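Local atomic coordinates of putative C39-like peptidase (Bacillus anthracis, PDB entry 3ERV), a protein that is of unconfirmed function but probably acts as a cysteine peptidase, as expected of a member of the C39-like family in the papain-like clan CA. Residues K130-E133 with E134-S138; P205-K208 with F209-W213; A212-Q215 with M216-A220; E51-S54 with L55-L59; A154-D157 with E158-T162. All blocks are in the same frame, centred on the assembly; numbering follows the deposited sequence.

Contact 1: K130-E133 with E134-S138; sequences KSIE and ELYKS
The ring of Tyr136 carries the carbonyl oxygen of Ile132 over one face, while CG1 of Ile132 lies 3.4 Å from CE2 near the hydroxyl end. The two residues are one turn apart at the start of helix 132-140, whose N-cap is Ser131, so this is an i to i+4 contact in a first helical turn. The two side chains run at a slant to each other. In Ile132, CG1 is anti to the backbone N (chi1 -161°), which directs that branch to the outer part of the ring, and CD1 also comes within 4.2 Å of CD2 of Leu135. The hydroxyl of Tyr136 has its main partner outside, the carboxylate of Glu210, and its ring also meets that of Tyr185.

Beneath the side chains, the backbone shows a helix getting under way. The oxygen of Ile132 accepts a sound bond from Tyr136 N, at 3.0 Å and 159°, and a weak one from Leu135 N. Glu134 N reaches the oxygen of Ser131 only weakly, whereas Lys137 N bonds to Glu133 O at 2.9 Å. Leu135 is buried, packing against Val145 and Ile147 of strand 145-150 and Trp213 of helix 206-215. On the exposed side, CB of Lys130 rests 3.8 Å from CG of Glu134. At the cap, the hydroxyl OG of Ser131 donates to OE2 of Glu133 at 2.6 Å, reaching that oxygen on its anti side, 21° out of the carboxylate plane.

Contact 2: P205-K208 with F209-W213; sequences PREK and FEQAW
OE2 of Glu210 is gripped twice: NE of Arg206 bonds to it at 3.2 Å in a salt bridge between residues one helical turn (i, i+4) apart, and the hydroxyl of Tyr136 from another helix also holds it. The approach from Arg206 is imperfect. The N-H...O angle is 145°, OE2 is reached on its syn side but 32° out of the carboxylate plane, and the guanidinium and carboxylate planes stand 54° apart. An extended Arg206 chain, with CG opposite the backbone N, carries NE out from the helix, and Glu210 reaches back toward the N-terminus to meet it. CG of Arg206 passes 3.3 Å from the same OE2, so the aliphatic part shares the contact. NH1 turns to a second acceptor, the oxygen of Asp186.

The backbone around the pair is regular helix: Phe209 N bonds to Pro205 O at 3.2 Å, Glu210 N to Arg206 O at 2.9 Å and Ala212 N to Lys208 O at 2.9 Å. Pro205 is the N-cap of helix 206-215. That helix packs Phe209 on Ile147 of strand 145-150 and on Val190 and Ile192 of strand 189-193, while its Arg206 and Glu210 side faces helix 132-140, and Gln211 and Lys208 meet Pro155 of a loop.

Contact 3: A212-Q215 with M216-A220; sequences AWVQ and MGSQA
Ser218 lies over the indole of Trp213: its CA sits 3.7 Å from the centroid of the six-membered ring, 22° off the normal, a CH-pi contact. Gln219 takes a different side of the same ring. Its carbonyl oxygen is in the ring plane at the edge and accepts from NE1 at 2.9 Å, although NE1 stands well above the carbonyl plane. CB of Ala220 approaches CZ2 obliquely at 4.0 Å. With CG anti to the backbone N (chi1 176°), the indole leaves the flank of the last turn, and the chain after Gly217 doubles back so that Ser218 to Ala220 lie along it.

The loop is tied down by backbone and water. One water donates to Trp213 O and accepts from Gln219 N; another donates to Val214 O and contacts Ser218 OG at 2.6 Å. Gln219 stretches back so that its NE2 bonds to Met216 O at 3.0 Å, almost in line with the carbonyl, while its OE1 goes to His109 N. OE1 of Gln215 accepts from Leu156 N in the loop 154-157.

The geometry is that of a Schellman motif: Ser218 N bonds to Trp213 O at 3.0 Å and Gly217 N to Val214 O at 3.0 Å, with Gly217 at positive phi as the C-prime residue ending helix 206-215.

Contact 4: E51-S54 with L55-L59; sequences EVTS and LAMML
Glu51 opens the segment by lending its carbonyl oxygen to Leu55 N at 3.0 Å, while CB of Leu55 lies 3.3 Å from that oxygen. The carboxylate of Glu51 points elsewhere, to the backbone N of Val107. Val52 follows with the shortest of the four bonds, to Ala56 N at 2.8 Å; its side chain packs on Leu71 and Ala72 of helix 68-74. Thr53 O receives Met57 N at 3.1 Å and 167°. Met57 also folds back, its chain bent at chi3 (-92°), so that CE is 3.8 Å from Thr53 O and 4.0 Å from Ser54 CA. The hydroxyl of Thr53 bonds to Gly49 O. Ser54 completes the series with Met58 N to Ser54 O at 3.0 Å, and its OG bonds to Cys50 O, with a weak second bond to Cys179 O.

Every touching residue is buried: Leu55 packs on Leu112, Leu115 and Ala116 of helix 109-119, Met57 and Ser54 on Val181 of strand 177-185. This is consistent with the central helix of the papain-like (clan CA) fold, which carries the cysteine at its N-terminus: Cys50, His178 and Asp194 have the arrangement of a catalytic triad, though that role is unconfirmed.

Contact 5: A154-D157 with E158-T162; sequences APLD and EDEFT
Asp157 turns its CG opposite the backbone N (chi1 -162°) and Asp159 tucks its own CG between N and the carbonyl carbon (chi1 55°), so that the two carboxylates converge at the start of the 3-10 turn 158-160. Their planes are not far from parallel and OD2 of Asp157 is 3.0 Å from OD1 of Asp159, two acceptors with like charge. The carboxylate of Asp157 is nonetheless well used: Asp159 N donates to OD2 at 3.2 Å along an almost straight line, 174°, which meets the definition of an Asx turn. The nearness of the two carboxylates might raise the proton affinity of one of them, although both residues are exposed, so solvent would moderate the effect.

The backbone closes the turn. Glu160 N bonds to Asp157 O at 3.0 Å, and Phe161 N bonds to Glu158 O at 3.2 Å. The ring of Phe161 has Glu158 O in its plane at the edge, with Asp157 O also near the edge, 3.9 Å from CD1. CB of Leu156 meets this ring neither face-on nor edge-on, 3.9 Å from CE1 of Phe161, while the side chains as a whole cross at about a right angle. CB of Leu156 also lies 4.1 Å from CG of Glu160, so Leu156 rests against both residues at the end of the turn.

This surface loop spans the gap from strand 145-150 to strand 162-166. Its Leu156 N is held by Gln215, and Pro155 packs on Lys208 and Gln211, all on helix 206-215, while Leu156 and Phe161 touch Thr174 in the loop before strand 177-185.

How the contacts relate
Along the chain the order is contact 4, contact 1, contact 5, contact 2, contact 3. Contacts 2 and 3 share Ala212 and Trp213 on helix 206-215, their centres about 9 Å apart. Contacts 1 and 5 each meet both of them but not each other: Trp213 CZ2 packs 3.5 Å from Leu135 CD2 of contact 1, and Gln211 CB 3.2 Å from Pro155 CG of contact 5. Centre to centre, contact 5 lies about 14 Å from contact 2 and 13 Å from contact 3. Contact 4, on helix 50-61, touches none of the others, yet contact 3 comes within about 7 Å at nearest atoms and brings Met216 close to the putative Cys-His-Asp site.

Contact 1: K130-E133 with E134-S138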
loop_
_atom_site.group_PDB
_atom_site.type_symbol
_atom_site.label_atom_id
_atom_site.label_comp_id
_atom_site.label_asym_id
_atom_site.label_seq_id
_atom_site.Cartn_x
_atom_site.Cartn_y
_atom_site.Cartn_z
ATOM N N LYS A 130 -9.120 -4.994 -9.767
ATOM C CA LYS A 130 -8.730 -5.671 -10.991
ATOM C C LYS A 130 -8.142 -6.960 -10.517
ATOM O O LYS A 130 -8.017 -7.156 -9.311
ATOM C CB LYS A 130 -7.648 -4.884 -11.721
ATOM C CG LYS A 130 -8.091 -3.498 -12.197
ATOM C CD LYS A 130 -9.058 -3.645 -13.318
ATOM C CE LYS A 130 -9.151 -2.394 -14.139
ATOM N NZ LYS A 130 -10.323 -1.629 -13.673
ATOM N N SER A 131 -7.728 -7.820 -11.438
ATOM C CA SER A 131 -7.201 -9.129 -11.065
ATOM C C SER A 131 -5.702 -9.075 -10.848
ATOM O O SER A 131 -5.034 -8.220 -11.395
ATOM C CB SER A 131 -7.526 -10.162 -12.168
ATOM O OG SER A 131 -6.357 -10.679 -12.803
ATOM N N ILE A 132 -5.168 -10.023 -10.092
ATOM C CA ILE A 132 -3.721 -10.094 -9.892
ATOM C C ILE A 132 -2.958 -10.013 -11.231
ATOM O O ILE A 132 -1.862 -9.433 -11.313
ATOM C CB ILE A 132 -3.324 -11.357 -9.063
ATOM C CG1 ILE A 132 -1.941 -11.220 -8.456
ATOM C CG2 ILE A 132 -3.436 -12.625 -9.887
ATOM C CD1 ILE A 132 -1.807 -10.034 -7.578
ATOM N N GLU A 133 -3.542 -10.564 -12.288
ATOM C CA GLU A 133 -2.821 -10.659 -13.548
ATOM C C GLU A 133 -2.567 -9.286 -14.140
ATOM O O GLU A 133 -1.557 -9.067 -14.791
ATOM C CB GLU A 133 -3.606 -11.497 -14.558
ATOM C CG GLU A 133 -3.388 -12.992 -14.405
ATOM C CD GLU A 133 -4.043 -13.531 -13.141
ATOM O OE1 GLU A 133 -3.450 -14.457 -12.526
ATOM O OE2 GLU A 133 -5.130 -13.003 -12.761
ATOM N N GLU A 134 -3.537 -8.400 -13.967
ATOM C CA GLU A 134 -3.390 -7.007 -14.318
ATOM C C GLU A 134 -2.158 -6.410 -13.628
ATOM O O GLU A 134 -1.415 -5.631 -14.239
ATOM C CB GLU A 134 -4.608 -6.219 -13.838
ATOM C CG GLU A 134 -5.845 -6.465 -14.648
ATOM C CD GLU A 134 -5.717 -5.790 -15.980
ATOM O OE1 GLU A 134 -5.627 -6.525 -16.999
ATOM O OE2 GLU A 134 -5.648 -4.522 -15.989
ATOM N N LEU A 135 -1.980 -6.745 -12.353
ATOM C CA LEU A 135 -0.867 -6.184 -11.590
ATOM C C LEU A 135 0.461 -6.662 -12.166
ATOM O O LEU A 135 1.405 -5.877 -12.329
ATOM C CB LEU A 135 -0.985 -6.488 -10.088
ATOM C CG LEU A 135 -1.809 -5.508 -9.218
ATOM C CD1 LEU A 135 -3.257 -5.455 -9.678
ATOM C CD2 LEU A 135 -1.738 -5.854 -7.725
ATOM N N TYR A 136 0.516 -7.943 -12.502
ATOM C CA TYR A 136 1.712 -8.518 -13.109
ATOM C C TYR A 136 1.999 -7.896 -14.492
ATOM O O TYR A 136 3.163 -7.699 -14.872
ATOM C CB TYR A 136 1.584 -10.052 -13.206
ATOM C CG TYR A 136 1.461 -10.752 -11.863
ATOM C CD1 TYR A 136 2.248 -10.374 -10.790
ATOM C CD2 TYR A 136 0.589 -11.829 -11.691
ATOM C CE1 TYR A 136 2.153 -11.010 -9.566
ATOM C CE2 TYR A 136 0.495 -12.482 -10.496
ATOM C CZ TYR A 136 1.271 -12.073 -9.423
ATOM O OH TYR A 136 1.166 -12.720 -8.206
ATOM N N LYS A 137 0.939 -7.584 -15.238
ATOM C CA LYS A 137 1.103 -6.906 -16.506
ATOM C C LYS A 137 1.767 -5.562 -16.265
ATOM O O LYS A 137 2.669 -5.185 -17.012
ATOM C CB LYS A 137 -0.248 -6.675 -17.186
ATOM C CG LYS A 137 -0.670 -7.804 -18.151
ATOM C CD LYS A 137 -2.158 -7.712 -18.534
ATOM C CE LYS A 137 -2.682 -6.264 -18.511
ATOM N NZ LYS A 137 -2.097 -5.351 -19.554
ATOM N N SER A 138 1.290 -4.835 -15.248
ATOM C CA SER A 138 1.864 -3.522 -14.893
ATOM C C SER A 138 3.362 -3.668 -14.640
ATOM O O SER A 138 4.169 -2.931 -15.193
ATOM C CB SER A 138 1.203 -2.929 -13.644
ATOM O OG SER A 138 1.790 -1.660 -13.306
#

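Contact 2: P205-K208 with F209-W213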
loop_
_atom_site.group_PDB
_atom_site.type_symbol
_atom_site.label_atom_id
_atom_site.label_comp_id
_atom_site.label_asym_id
_atom_site.label_seq_id
_atom_site.Cartn_x
_atom_site.Cartn_y
_atom_site.Cartn_z
ATOM N N PRO A 205 6.115 -16.493 -1.047
ATOM C CA PRO A 205 5.270 -17.438 -1.778
ATOM C C PRO A 205 4.122 -16.736 -2.488
ATOM O O PRO A 205 3.263 -16.111 -1.846
ATOM C CB PRO A 205 4.715 -18.365 -0.678
ATOM C CG PRO A 205 5.658 -18.212 0.500
ATOM C CD PRO A 205 6.587 -17.042 0.245
ATOM N N ARG A 206 4.106 -16.889 -3.803
ATOM C CA ARG A 206 3.172 -16.189 -4.657
ATOM C C ARG A 206 1.701 -16.418 -4.317
ATOM O O ARG A 206 0.917 -15.452 -4.162
ATOM C CB ARG A 206 3.470 -16.533 -6.123
ATOM C CG ARG A 206 2.521 -15.963 -7.167
ATOM C CD ARG A 206 3.131 -16.239 -8.549
ATOM N NE ARG A 206 2.174 -16.087 -9.632
ATOM C CZ ARG A 206 2.519 -15.997 -10.917
ATOM N NH1 ARG A 206 3.801 -16.050 -11.253
ATOM N NH2 ARG A 206 1.591 -15.843 -11.860
ATOM N N GLU A 207 1.306 -17.682 -4.209
ATOM C CA GLU A 207 -0.116 -17.981 -4.115
ATOM C C GLU A 207 -0.742 -17.399 -2.862
ATOM O O GLU A 207 -1.805 -16.784 -2.933
ATOM C CB GLU A 207 -0.431 -19.486 -4.242
ATOM C CG GLU A 207 -1.921 -19.721 -4.506
ATOM C CD GLU A 207 -2.320 -21.193 -4.567
ATOM O OE1 GLU A 207 -2.037 -21.853 -5.596
ATOM O OE2 GLU A 207 -2.944 -21.683 -3.591
ATOM N N LYS A 208 -0.090 -17.607 -1.730
ATOM C CA LYS A 208 -0.543 -17.080 -0.445
ATOM C C LYS A 208 -0.605 -15.536 -0.470
ATOM O O LYS A 208 -1.543 -14.913 0.046
ATOM C CB LYS A 208 0.437 -17.517 0.640
ATOM C CG LYS A 208 0.419 -19.025 0.966
ATOM C CD LYS A 208 -0.590 -19.312 2.044
ATOM C CE LYS A 208 -1.557 -20.455 1.654
ATOM N NZ LYS A 208 -2.766 -20.008 0.832
ATOM N N PHE A 209 0.425 -14.945 -1.075
ATOM C CA PHE A 209 0.489 -13.511 -1.341
ATOM C C PHE A 209 -0.751 -13.002 -2.051
ATOM O O PHE A 209 -1.379 -12.017 -1.622
ATOM C CB PHE A 209 1.726 -13.167 -2.181
ATOM C CG PHE A 209 1.911 -11.675 -2.386
ATOM C CD1 PHE A 209 2.707 -10.943 -1.529
ATOM C CD2 PHE A 209 1.252 -11.013 -3.411
ATOM C CE1 PHE A 209 2.869 -9.579 -1.711
ATOM C CE2 PHE A 209 1.408 -9.663 -3.607
ATOM C CZ PHE A 209 2.216 -8.942 -2.757
ATOM N N GLU A 210 -1.124 -13.676 -3.128
ATOM C CA GLU A 210 -2.246 -13.213 -3.919
ATOM C C GLU A 210 -3.541 -13.295 -3.142
ATOM O O GLU A 210 -4.436 -12.449 -3.299
ATOM C CB GLU A 210 -2.358 -14.031 -5.204
ATOM C CG GLU A 210 -1.101 -14.052 -6.056
ATOM C CD GLU A 210 -1.252 -14.974 -7.265
ATOM O OE1 GLU A 210 -2.193 -15.791 -7.247
ATOM O OE2 GLU A 210 -0.442 -14.905 -8.222
ATOM N N GLN A 211 -3.651 -14.338 -2.318
ATOM C CA GLN A 211 -4.884 -14.602 -1.567
ATOM C C GLN A 211 -5.049 -13.594 -0.435
ATOM O O GLN A 211 -6.158 -13.088 -0.179
ATOM C CB GLN A 211 -4.869 -16.029 -1.006
ATOM C CG GLN A 211 -5.082 -17.099 -2.058
ATOM C CD GLN A 211 -4.845 -18.500 -1.513
ATOM O OE1 GLN A 211 -4.073 -18.697 -0.557
ATOM N NE2 GLN A 211 -5.497 -19.487 -2.127
ATOM N N ALA A 212 -3.940 -13.313 0.241
ATOM C CA ALA A 212 -3.883 -12.240 1.243
ATOM C C ALA A 212 -4.310 -10.880 0.637
ATOM O O ALA A 212 -5.106 -10.150 1.232
ATOM C CB ALA A 212 -2.481 -12.160 1.850
ATOM N N TRP A 213 -3.774 -10.576 -0.548
ATOM C CA TRP A 213 -4.066 -9.316 -1.295
ATOM C C TRP A 213 -5.553 -9.204 -1.617
ATOM O O TRP A 213 -6.191 -8.172 -1.350
ATOM C CB TRP A 213 -3.253 -9.234 -2.599
ATOM C CG TRP A 213 -3.591 -8.016 -3.411
ATOM C CD1 TRP A 213 -3.402 -6.700 -3.056
ATOM C CD2 TRP A 213 -4.205 -7.994 -4.711
ATOM N NE1 TRP A 213 -3.844 -5.860 -4.076
ATOM C CE2 TRP A 213 -4.354 -6.631 -5.087
ATOM C CE3 TRP A 213 -4.654 -8.994 -5.588
ATOM C CZ2 TRP A 213 -4.929 -6.253 -6.295
ATOM C CZ3 TRP A 213 -5.228 -8.620 -6.788
ATOM C CH2 TRP A 213 -5.344 -7.259 -7.145
#

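Contact 3: A212-Q215 with M216-A220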
loop_
_atom_site.group_PDB
_atom_site.type_symbol
_atom_site.label_atom_id
_atom_site.label_comp_id
_atom_site.label_asym_id
_atom_site.label_seq_id
_atom_site.Cartn_x
_atom_site.Cartn_y
_atom_site.Cartn_z
ATOM N N ALA A 212 -3.940 -13.313 0.241
ATOM C CA ALA A 212 -3.883 -12.240 1.243
ATOM C C ALA A 212 -4.310 -10.880 0.637
ATOM O O ALA A 212 -5.106 -10.150 1.232
ATOM C CB ALA A 212 -2.481 -12.160 1.850
ATOM N N TRP A 213 -3.774 -10.576 -0.548
ATOM C CA TRP A 213 -4.066 -9.316 -1.295
ATOM C C TRP A 213 -5.553 -9.204 -1.617
ATOM O O TRP A 213 -6.191 -8.172 -1.350
ATOM C CB TRP A 213 -3.253 -9.234 -2.599
ATOM C CG TRP A 213 -3.591 -8.016 -3.411
ATOM C CD1 TRP A 213 -3.402 -6.700 -3.056
ATOM C CD2 TRP A 213 -4.205 -7.994 -4.711
ATOM N NE1 TRP A 213 -3.844 -5.860 -4.076
ATOM C CE2 TRP A 213 -4.354 -6.631 -5.087
ATOM C CE3 TRP A 213 -4.654 -8.994 -5.588
ATOM C CZ2 TRP A 213 -4.929 -6.253 -6.295
ATOM C CZ3 TRP A 213 -5.228 -8.620 -6.788
ATOM C CH2 TRP A 213 -5.344 -7.259 -7.145
ATOM N N VAL A 214 -6.102 -10.281 -2.186
ATOM C CA VAL A 214 -7.544 -10.335 -2.496
ATOM C C VAL A 214 -8.399 -10.189 -1.221
ATOM O O VAL A 214 -9.402 -9.466 -1.190
ATOM C CB VAL A 214 -7.905 -11.645 -3.257
ATOM C CG1 VAL A 214 -9.416 -11.851 -3.243
ATOM C CG2 VAL A 214 -7.380 -11.601 -4.695
ATOM N N GLN A 215 -7.973 -10.874 -0.164
ATOM C CA GLN A 215 -8.623 -10.782 1.146
ATOM C C GLN A 215 -8.679 -9.377 1.730
ATOM O O GLN A 215 -9.682 -9.031 2.347
ATOM C CB GLN A 215 -7.952 -11.705 2.171
ATOM C CG GLN A 215 -8.640 -11.636 3.512
ATOM C CD GLN A 215 -8.120 -12.677 4.470
ATOM O OE1 GLN A 215 -6.933 -12.742 4.784
ATOM N NE2 GLN A 215 -9.017 -13.502 4.946
ATOM N N MET A 216 -7.620 -8.575 1.552
ATOM C CA MET A 216 -7.664 -7.168 1.968
ATOM C C MET A 216 -8.369 -6.227 0.999
ATOM O O MET A 216 -8.351 -5.023 1.209
ATOM C CB MET A 216 -6.259 -6.625 2.283
ATOM C CG MET A 216 -5.648 -7.190 3.565
ATOM S SD MET A 216 -6.548 -6.771 5.079
ATOM C CE MET A 216 -6.475 -4.966 5.101
ATOM N N GLY A 217 -8.991 -6.742 -0.063
ATOM C CA GLY A 217 -9.847 -5.894 -0.865
ATOM C C GLY A 217 -9.302 -5.673 -2.265
ATOM O O GLY A 217 -9.786 -4.810 -2.994
ATOM N N SER A 218 -8.286 -6.437 -2.636
ATOM C CA SER A 218 -7.620 -6.247 -3.934
ATOM C C SER A 218 -7.166 -4.782 -4.183
ATOM O O SER A 218 -7.272 -4.281 -5.304
ATOM C CB SER A 218 -8.556 -6.707 -5.061
ATOM O OG SER A 218 -8.592 -8.127 -5.111
ATOM N N GLN A 219 -6.689 -4.108 -3.135
ATOM C CA GLN A 219 -6.377 -2.689 -3.227
ATOM C C GLN A 219 -4.987 -2.468 -3.838
ATOM O O GLN A 219 -4.000 -3.053 -3.368
ATOM C CB GLN A 219 -6.449 -2.027 -1.885
ATOM C CG GLN A 219 -7.624 -2.436 -0.981
ATOM C CD GLN A 219 -7.652 -1.537 0.243
ATOM O OE1 GLN A 219 -7.414 -0.343 0.110
ATOM N NE2 GLN A 219 -7.906 -2.095 1.435
ATOM N N ALA A 220 -4.910 -1.636 -4.879
ATOM C CA ALA A 220 -3.623 -1.421 -5.573
ATOM C C ALA A 220 -3.572 -0.131 -6.330
ATOM O O ALA A 220 -4.542 0.263 -6.945
ATOM C CB ALA A 220 -3.319 -2.553 -6.509
HETATM O O HOH W 1 -5.772 -5.499 -0.932
HETATM O O HOH W 2 -10.678 -8.416 -3.581
#

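Contact 4: E51-S54 with L55-L59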
loop_
_atom_site.group_PDB
_atom_site.type_symbol
_atom_site.label_atom_id
_atom_site.label_comp_id
_atom_site.label_asym_id
_atom_site.label_seq_id
_atom_site.Cartn_x
_atom_site.Cartn_y
_atom_site.Cartn_z
ATOM N N GLU A 51 2.126 2.779 4.067
ATOM C CA GLU A 51 1.510 3.274 2.814
ATOM C C GLU A 51 2.210 4.464 2.146
ATOM O O GLU A 51 2.462 4.465 0.907
ATOM C CB GLU A 51 0.036 3.618 3.055
ATOM C CG GLU A 51 -0.773 2.508 3.717
ATOM C CD GLU A 51 -0.970 2.606 5.234
ATOM O OE1 GLU A 51 -0.205 3.311 5.926
ATOM O OE2 GLU A 51 -1.891 1.896 5.760
ATOM N N VAL A 52 2.516 5.494 2.925
ATOM C CA VAL A 52 3.163 6.655 2.315
ATOM C C VAL A 52 4.609 6.333 1.891
ATOM O O VAL A 52 5.147 6.944 0.956
ATOM C CB VAL A 52 3.112 7.951 3.187
ATOM C CG1 VAL A 52 1.643 8.411 3.451
ATOM C CG2 VAL A 52 3.936 7.837 4.518
ATOM N N THR A 53 5.246 5.408 2.597
ATOM C CA THR A 53 6.632 5.053 2.265
ATOM C C THR A 53 6.701 4.244 0.965
ATOM O O THR A 53 7.599 4.495 0.151
ATOM C CB THR A 53 7.350 4.324 3.444
ATOM O OG1 THR A 53 7.320 5.165 4.607
ATOM C CG2 THR A 53 8.805 4.055 3.108
ATOM N N SER A 54 5.770 3.276 0.777
ATOM C CA SER A 54 5.612 2.538 -0.494
ATOM C C SER A 54 5.251 3.470 -1.669
ATOM O O SER A 54 5.767 3.349 -2.803
ATOM C CB SER A 54 4.503 1.471 -0.372
ATOM O OG SER A 54 4.816 0.453 0.615
ATOM N N LEU A 55 4.338 4.386 -1.383
ATOM C CA LEU A 55 3.991 5.389 -2.331
ATOM C C LEU A 55 5.219 6.236 -2.696
ATOM O O LEU A 55 5.414 6.508 -3.864
ATOM C CB LEU A 55 2.823 6.273 -1.837
ATOM C CG LEU A 55 2.404 7.289 -2.932
ATOM C CD1 LEU A 55 1.849 6.574 -4.198
ATOM C CD2 LEU A 55 1.385 8.346 -2.371
ATOM N N ALA A 56 6.045 6.619 -1.718
ATOM C CA ALA A 56 7.256 7.368 -2.016
ATOM C C ALA A 56 8.222 6.652 -2.992
ATOM O O ALA A 56 8.642 7.216 -4.015
ATOM C CB ALA A 56 7.970 7.819 -0.696
ATOM N N MET A 57 8.490 5.385 -2.731
ATOM C CA MET A 57 9.288 4.542 -3.643
ATOM C C MET A 57 8.711 4.516 -5.068
ATOM O O MET A 57 9.464 4.622 -6.061
ATOM C CB MET A 57 9.368 3.084 -3.109
ATOM C CG MET A 57 10.335 2.861 -1.896
ATOM S SD MET A 57 10.511 1.108 -1.292
ATOM C CE MET A 57 9.256 1.033 -0.013
ATOM N N MET A 58 7.392 4.354 -5.180
ATOM C CA MET A 58 6.712 4.325 -6.483
ATOM C C MET A 58 6.872 5.644 -7.204
ATOM O O MET A 58 7.270 5.677 -8.395
ATOM C CB MET A 58 5.200 4.011 -6.311
ATOM C CG MET A 58 4.345 3.653 -7.625
ATOM S SD MET A 58 2.538 3.964 -7.572
ATOM C CE MET A 58 2.611 5.760 -7.805
ATOM N N LEU A 59 6.557 6.737 -6.496
ATOM C CA LEU A 59 6.685 8.096 -7.071
ATOM C C LEU A 59 8.121 8.448 -7.528
ATOM O O LEU A 59 8.309 9.000 -8.619
ATOM C CB LEU A 59 6.211 9.134 -6.037
ATOM C CG LEU A 59 4.662 9.154 -5.862
ATOM C CD1 LEU A 59 4.233 10.217 -4.843
ATOM C CD2 LEU A 59 4.002 9.408 -7.220
#

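Contact 5: A154-D157 with E158-T162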
loop_
_atom_site.group_PDB
_atom_site.type_symbol
_atom_site.label_atom_id
_atom_site.label_comp_id
_atom_site.label_asym_id
_atom_site.label_seq_id
_atom_site.Cartn_x
_atom_site.Cartn_y
_atom_site.Cartn_z
ATOM N N ALA A 154 -0.077 -13.852 3.871
ATOM C CA ALA A 154 -0.921 -15.027 3.676
ATOM C C ALA A 154 -2.297 -14.712 4.214
ATOM O O ALA A 154 -2.456 -13.809 5.054
ATOM C CB ALA A 154 -0.321 -16.272 4.370
ATOM N N PRO A 155 -3.309 -15.440 3.719
ATOM C CA PRO A 155 -4.686 -15.191 4.153
ATOM C C PRO A 155 -4.820 -15.340 5.678
ATOM O O PRO A 155 -4.115 -16.157 6.330
ATOM C CB PRO A 155 -5.490 -16.249 3.393
ATOM C CG PRO A 155 -4.628 -16.546 2.166
ATOM C CD PRO A 155 -3.218 -16.467 2.667
ATOM N N LEU A 156 -5.670 -14.518 6.269
ATOM C CA LEU A 156 -5.796 -14.543 7.696
ATOM C C LEU A 156 -7.103 -15.216 7.999
ATOM O O LEU A 156 -8.072 -15.132 7.221
ATOM C CB LEU A 156 -5.794 -13.132 8.294
ATOM C CG LEU A 156 -4.485 -12.324 8.252
ATOM C CD1 LEU A 156 -4.702 -10.851 8.671
ATOM C CD2 LEU A 156 -3.374 -12.994 9.063
ATOM N N ASP A 157 -7.113 -15.904 9.131
ATOM C CA ASP A 157 -8.322 -16.417 9.707
ATOM C C ASP A 157 -9.276 -15.262 9.951
ATOM O O ASP A 157 -8.862 -14.179 10.361
ATOM C CB ASP A 157 -7.962 -17.024 11.052
ATOM C CG ASP A 157 -9.020 -17.957 11.571
ATOM O OD1 ASP A 157 -8.657 -19.146 11.765
ATOM O OD2 ASP A 157 -10.192 -17.515 11.800
ATOM N N GLU A 158 -10.556 -15.522 9.755
ATOM C CA GLU A 158 -11.587 -14.513 9.925
ATOM C C GLU A 158 -11.587 -13.831 11.274
ATOM O O GLU A 158 -11.985 -12.679 11.378
ATOM C CB GLU A 158 -12.969 -15.129 9.707
ATOM C CG GLU A 158 -13.452 -15.069 8.283
ATOM C CD GLU A 158 -13.829 -13.647 7.872
ATOM O OE1 GLU A 158 -13.686 -13.331 6.664
ATOM O OE2 GLU A 158 -14.248 -12.849 8.765
ATOM N N ASP A 159 -11.172 -14.543 12.318
ATOM C CA ASP A 159 -11.254 -13.994 13.670
ATOM C C ASP A 159 -10.172 -12.968 13.966
ATOM O O ASP A 159 -10.263 -12.243 14.968
ATOM C CB ASP A 159 -11.261 -15.106 14.736
ATOM C CG ASP A 159 -10.068 -16.042 14.630
ATOM O OD1 ASP A 159 -9.089 -15.726 13.899
ATOM O OD2 ASP A 159 -10.101 -17.106 15.310
ATOM N N GLU A 160 -9.157 -12.916 13.091
ATOM C CA GLU A 160 -8.166 -11.828 13.075
ATOM C C GLU A 160 -8.741 -10.428 12.719
ATOM O O GLU A 160 -8.151 -9.426 13.071
ATOM C CB GLU A 160 -7.036 -12.153 12.109
ATOM C CG GLU A 160 -6.296 -13.440 12.381
ATOM C CD GLU A 160 -4.933 -13.164 12.953
ATOM O OE1 GLU A 160 -4.615 -11.967 13.133
ATOM O OE2 GLU A 160 -4.190 -14.119 13.253
ATOM N N PHE A 161 -9.888 -10.356 12.041
ATOM C CA PHE A 161 -10.480 -9.044 11.666
ATOM C C PHE A 161 -11.418 -8.465 12.710
ATOM O O PHE A 161 -11.999 -9.208 13.507
ATOM C CB PHE A 161 -11.187 -9.131 10.326
ATOM C CG PHE A 161 -10.264 -9.417 9.209
ATOM C CD1 PHE A 161 -9.854 -10.709 8.965
ATOM C CD2 PHE A 161 -9.750 -8.380 8.425
ATOM C CE1 PHE A 161 -8.970 -10.971 7.945
ATOM C CE2 PHE A 161 -8.874 -8.641 7.408
ATOM C CZ PHE A 161 -8.471 -9.928 7.170
ATOM N N THR A 162 -11.520 -7.136 12.732
ATOM C CA THR A 162 -12.600 -6.440 13.438
ATOM C C THR A 162 -13.452 -5.707 12.401
ATOM O O THR A 162 -13.000 -5.420 11.277
ATOM C CB THR A 162 -12.094 -5.336 14.379
ATOM O OG1 THR A 162 -10.933 -5.777 15.089
ATOM C CG2 THR A 162 -13.194 -4.907 15.355
#